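Local coordinates for beta-galactosidase (Bacillus circulans subsp. alkalophilus, PDB 3TTY), which hydrolyses terminal beta-galactosidic bonds, a glycoside hydrolase with a TIM-barrel domain that binds galactose, at residues P503-A514 / T573-Y584. Numbering follows the deposited sequence.
Sequences PGELRNVMGIWA and TRNKFGNGQSYY
Y584 reaches from its strand into the angle between helix 507-510 and strand 512-514, and its side chain can be followed outward. CB sits 3.8 Å from CE of M510, a methyl that also lies at the edge of the ring, in its plane. The ring itself carries CD1 of I512 over the middle of one face, a CH-pi contact 3.8 Å from the centroid and only 5° off the normal. With CG anti to the backbone N (chi1 -166°), the ring extends on past I512, so that OH passes CB of A514 and ends in a hydrogen bond to D548 on strand 546-552. Cut back to an alanine here, the side chain would probably leave I512 CD1 without the ring face under it, M510 CE with CB but no ring edge, and D548 without its hydroxyl partner.

Farther along the hairpin, the carbonyl of V509 is gripped from opposite faces of its plane. OG of S582 donates to V509 O at 2.6 Å, and ND2 of N575 donates to the same oxygen at 3.2 Å, from well above the carbonyl plane but with the oxygen near the plane of the N575 side-chain amide. G511 turns the chain with positive phi, its CA 3.9 Å from N575 CG. A water accepts a hydrogen bond from T573 OG1 and donates to M510 O and S582 O, satisfying the next carbonyl of the helix. Beyond these bonds, V509 CG2 lies over one face of the F577 ring in a CH-pi contact, 4.0 Å from the centroid.

Segment 573-584 is a two-residue beta hairpin of the mixed sheet, closed by a type II' turn from F577 to G580; the short helix and the start of strand 512-519, from a separate two-stranded sheet, pack against it, all within the beta-galactosidase trimerisation domain.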
# COMPACT_ATOMS: atom_id res chain seq x y z
N PRO A 503 18.48 10.23 31.14
CA PRO A 503 17.19 9.54 31.25
C PRO A 503 16.35 9.95 32.47
O PRO A 503 15.81 9.08 33.17
CB PRO A 503 17.60 8.07 31.38
CG PRO A 503 18.91 8.12 32.09
CD PRO A 503 19.59 9.40 31.65
N GLY A 504 16.24 11.25 32.72
CA GLY A 504 15.27 11.75 33.68
C GLY A 504 15.33 11.09 35.04
O GLY A 504 16.33 11.23 35.73
N GLU A 505 14.28 10.38 35.42
CA GLU A 505 14.22 9.75 36.75
C GLU A 505 15.25 8.63 36.91
O GLU A 505 15.54 8.21 38.03
CB GLU A 505 12.82 9.23 37.05
CG GLU A 505 11.71 10.28 36.88
CD GLU A 505 10.34 9.77 37.31
OE1 GLU A 505 10.27 9.03 38.32
OE2 GLU A 505 9.33 10.11 36.66
N LEU A 506 15.80 8.14 35.80
CA LEU A 506 16.78 7.06 35.84
C LEU A 506 18.22 7.59 35.75
O LEU A 506 19.17 6.81 35.69
CB LEU A 506 16.54 6.05 34.70
CG LEU A 506 15.20 5.30 34.66
CD1 LEU A 506 15.09 4.48 33.39
CD2 LEU A 506 15.04 4.42 35.88
N ARG A 507 18.37 8.92 35.75
CA ARG A 507 19.69 9.53 35.55
C ARG A 507 20.66 9.20 36.69
O ARG A 507 21.82 8.89 36.45
CB ARG A 507 19.57 11.05 35.36
CG ARG A 507 20.91 11.77 35.17
CD ARG A 507 20.69 13.24 34.79
NE ARG A 507 21.93 13.99 34.58
CZ ARG A 507 21.96 15.26 34.18
NH1 ARG A 507 20.83 15.91 33.93
NH2 ARG A 507 23.12 15.88 34.02
N ASN A 508 20.18 9.23 37.92
CA ASN A 508 21.05 8.94 39.05
C ASN A 508 21.50 7.50 39.08
O ASN A 508 22.68 7.22 39.29
CB ASN A 508 20.35 9.28 40.37
CG ASN A 508 20.19 10.76 40.57
OD1 ASN A 508 21.05 11.56 40.17
ND2 ASN A 508 19.07 11.15 41.18
N VAL A 509 20.57 6.58 38.87
CA VAL A 509 20.91 5.18 39.00
C VAL A 509 21.79 4.73 37.83
O VAL A 509 22.65 3.87 38.00
CB VAL A 509 19.67 4.28 39.14
CG1 VAL A 509 18.86 4.24 37.85
CG2 VAL A 509 20.11 2.89 39.55
N MET A 510 21.59 5.33 36.66
CA MET A 510 22.38 4.96 35.48
C MET A 510 23.74 5.66 35.45
O MET A 510 24.68 5.16 34.86
CB MET A 510 21.60 5.23 34.19
CG MET A 510 20.29 4.44 34.07
SD MET A 510 20.42 2.69 34.49
CE MET A 510 21.67 2.15 33.33
N GLY A 511 23.83 6.83 36.08
CA GLY A 511 25.09 7.55 36.22
C GLY A 511 25.59 8.16 34.93
O GLY A 511 26.79 8.41 34.77
N ILE A 512 24.67 8.39 34.00
CA ILE A 512 25.04 9.03 32.73
C ILE A 512 23.97 10.03 32.35
O ILE A 512 22.82 9.91 32.76
CB ILE A 512 25.16 8.02 31.57
CG1 ILE A 512 23.82 7.34 31.29
CG2 ILE A 512 26.24 6.99 31.85
CD1 ILE A 512 23.02 7.97 30.17
N TRP A 513 24.38 11.02 31.56
CA TRP A 513 23.46 11.98 30.98
C TRP A 513 23.47 11.77 29.49
O TRP A 513 24.51 11.90 28.86
CB TRP A 513 23.91 13.42 31.28
CG TRP A 513 23.22 14.42 30.42
CD1 TRP A 513 21.90 14.44 30.08
CD2 TRP A 513 23.81 15.56 29.77
NE1 TRP A 513 21.63 15.52 29.28
CE2 TRP A 513 22.79 16.22 29.06
CE3 TRP A 513 25.11 16.08 29.72
CZ2 TRP A 513 23.01 17.37 28.31
CZ3 TRP A 513 25.33 17.22 28.98
CH2 TRP A 513 24.29 17.85 28.28
N ALA A 514 22.31 11.43 28.93
CA ALA A 514 22.17 11.33 27.49
C ALA A 514 21.77 12.69 26.88
O ALA A 514 20.63 13.16 27.07
CB ALA A 514 21.14 10.26 27.15
N THR A 573 28.24 1.67 29.52
CA THR A 573 28.68 2.17 30.82
C THR A 573 28.23 1.26 31.95
O THR A 573 27.24 0.54 31.83
CB THR A 573 28.17 3.61 31.06
OG1 THR A 573 26.74 3.60 31.25
CG2 THR A 573 28.54 4.53 29.87
N ARG A 574 28.99 1.28 33.05
CA ARG A 574 28.66 0.55 34.26
C ARG A 574 28.71 1.50 35.46
O ARG A 574 29.76 2.08 35.75
CB ARG A 574 29.65 -0.61 34.49
CG ARG A 574 29.41 -1.41 35.77
CD ARG A 574 30.50 -2.44 36.00
NE ARG A 574 30.19 -3.36 37.10
CZ ARG A 574 30.58 -3.18 38.36
NH1 ARG A 574 31.29 -2.11 38.69
NH2 ARG A 574 30.26 -4.06 39.29
N ASN A 575 27.57 1.66 36.14
CA ASN A 575 27.51 2.48 37.35
C ASN A 575 27.37 1.66 38.61
O ASN A 575 26.42 0.89 38.74
CB ASN A 575 26.35 3.48 37.30
CG ASN A 575 26.51 4.61 38.35
OD1 ASN A 575 27.59 5.17 38.49
ND2 ASN A 575 25.45 4.91 39.08
N LYS A 576 28.28 1.84 39.56
CA LYS A 576 28.12 1.21 40.87
C LYS A 576 27.17 2.03 41.73
O LYS A 576 27.34 3.24 41.88
CB LYS A 576 29.47 1.05 41.58
CG LYS A 576 29.40 0.17 42.82
CD LYS A 576 29.12 -1.29 42.44
CE LYS A 576 29.22 -2.21 43.65
NZ LYS A 576 28.93 -3.64 43.32
N PHE A 577 26.19 1.37 42.33
CA PHE A 577 25.11 2.07 43.00
C PHE A 577 24.69 1.23 44.19
O PHE A 577 23.99 0.24 44.03
CB PHE A 577 23.95 2.29 42.01
CG PHE A 577 22.86 3.21 42.51
CD1 PHE A 577 22.94 4.57 42.30
CD2 PHE A 577 21.75 2.70 43.16
CE1 PHE A 577 21.93 5.43 42.75
CE2 PHE A 577 20.74 3.54 43.62
CZ PHE A 577 20.83 4.91 43.40
N GLY A 578 25.14 1.62 45.38
CA GLY A 578 25.00 0.76 46.54
C GLY A 578 25.78 -0.52 46.29
O GLY A 578 26.87 -0.47 45.72
N ASN A 579 25.22 -1.66 46.69
CA ASN A 579 25.87 -2.94 46.44
C ASN A 579 25.68 -3.49 45.01
O ASN A 579 26.28 -4.49 44.65
CB ASN A 579 25.44 -3.97 47.48
CG ASN A 579 25.83 -3.56 48.89
OD1 ASN A 579 24.98 -3.39 49.77
ND2 ASN A 579 27.13 -3.38 49.11
N GLY A 580 24.84 -2.82 44.22
CA GLY A 580 24.54 -3.24 42.86
C GLY A 580 25.24 -2.46 41.75
O GLY A 580 26.17 -1.70 42.01
N GLN A 581 24.77 -2.65 40.52
CA GLN A 581 25.43 -2.14 39.32
C GLN A 581 24.35 -1.84 38.31
O GLN A 581 23.36 -2.57 38.23
CB GLN A 581 26.28 -3.23 38.65
CG GLN A 581 27.39 -3.80 39.44
CD GLN A 581 26.94 -4.73 40.53
OE1 GLN A 581 27.34 -4.56 41.67
NE2 GLN A 581 26.13 -5.72 40.19
N SER A 582 24.56 -0.83 37.48
CA SER A 582 23.65 -0.57 36.37
C SER A 582 24.43 -0.35 35.08
O SER A 582 25.48 0.29 35.06
CB SER A 582 22.73 0.63 36.66
OG SER A 582 23.47 1.83 36.68
N TYR A 583 23.90 -0.92 33.99
CA TYR A 583 24.55 -0.88 32.69
C TYR A 583 23.68 -0.16 31.68
O TYR A 583 22.52 -0.52 31.48
CB TYR A 583 24.84 -2.31 32.21
CG TYR A 583 25.87 -3.06 33.02
CD1 TYR A 583 27.21 -3.04 32.66
CD2 TYR A 583 25.50 -3.79 34.15
CE1 TYR A 583 28.16 -3.73 33.39
CE2 TYR A 583 26.45 -4.46 34.89
CZ TYR A 583 27.78 -4.43 34.50
OH TYR A 583 28.73 -5.11 35.23
N TYR A 584 24.23 0.85 31.03
CA TYR A 584 23.51 1.57 30.00
C TYR A 584 24.07 1.22 28.63
O TYR A 584 25.27 1.36 28.40
CB TYR A 584 23.63 3.07 30.24
CG TYR A 584 22.67 3.92 29.45
CD1 TYR A 584 21.44 4.28 30.00
CD2 TYR A 584 22.98 4.39 28.18
CE1 TYR A 584 20.55 5.08 29.29
CE2 TYR A 584 22.09 5.19 27.46
CZ TYR A 584 20.88 5.53 28.03
OH TYR A 584 19.98 6.32 27.35
O HOH W 1 25.72 2.92 33.42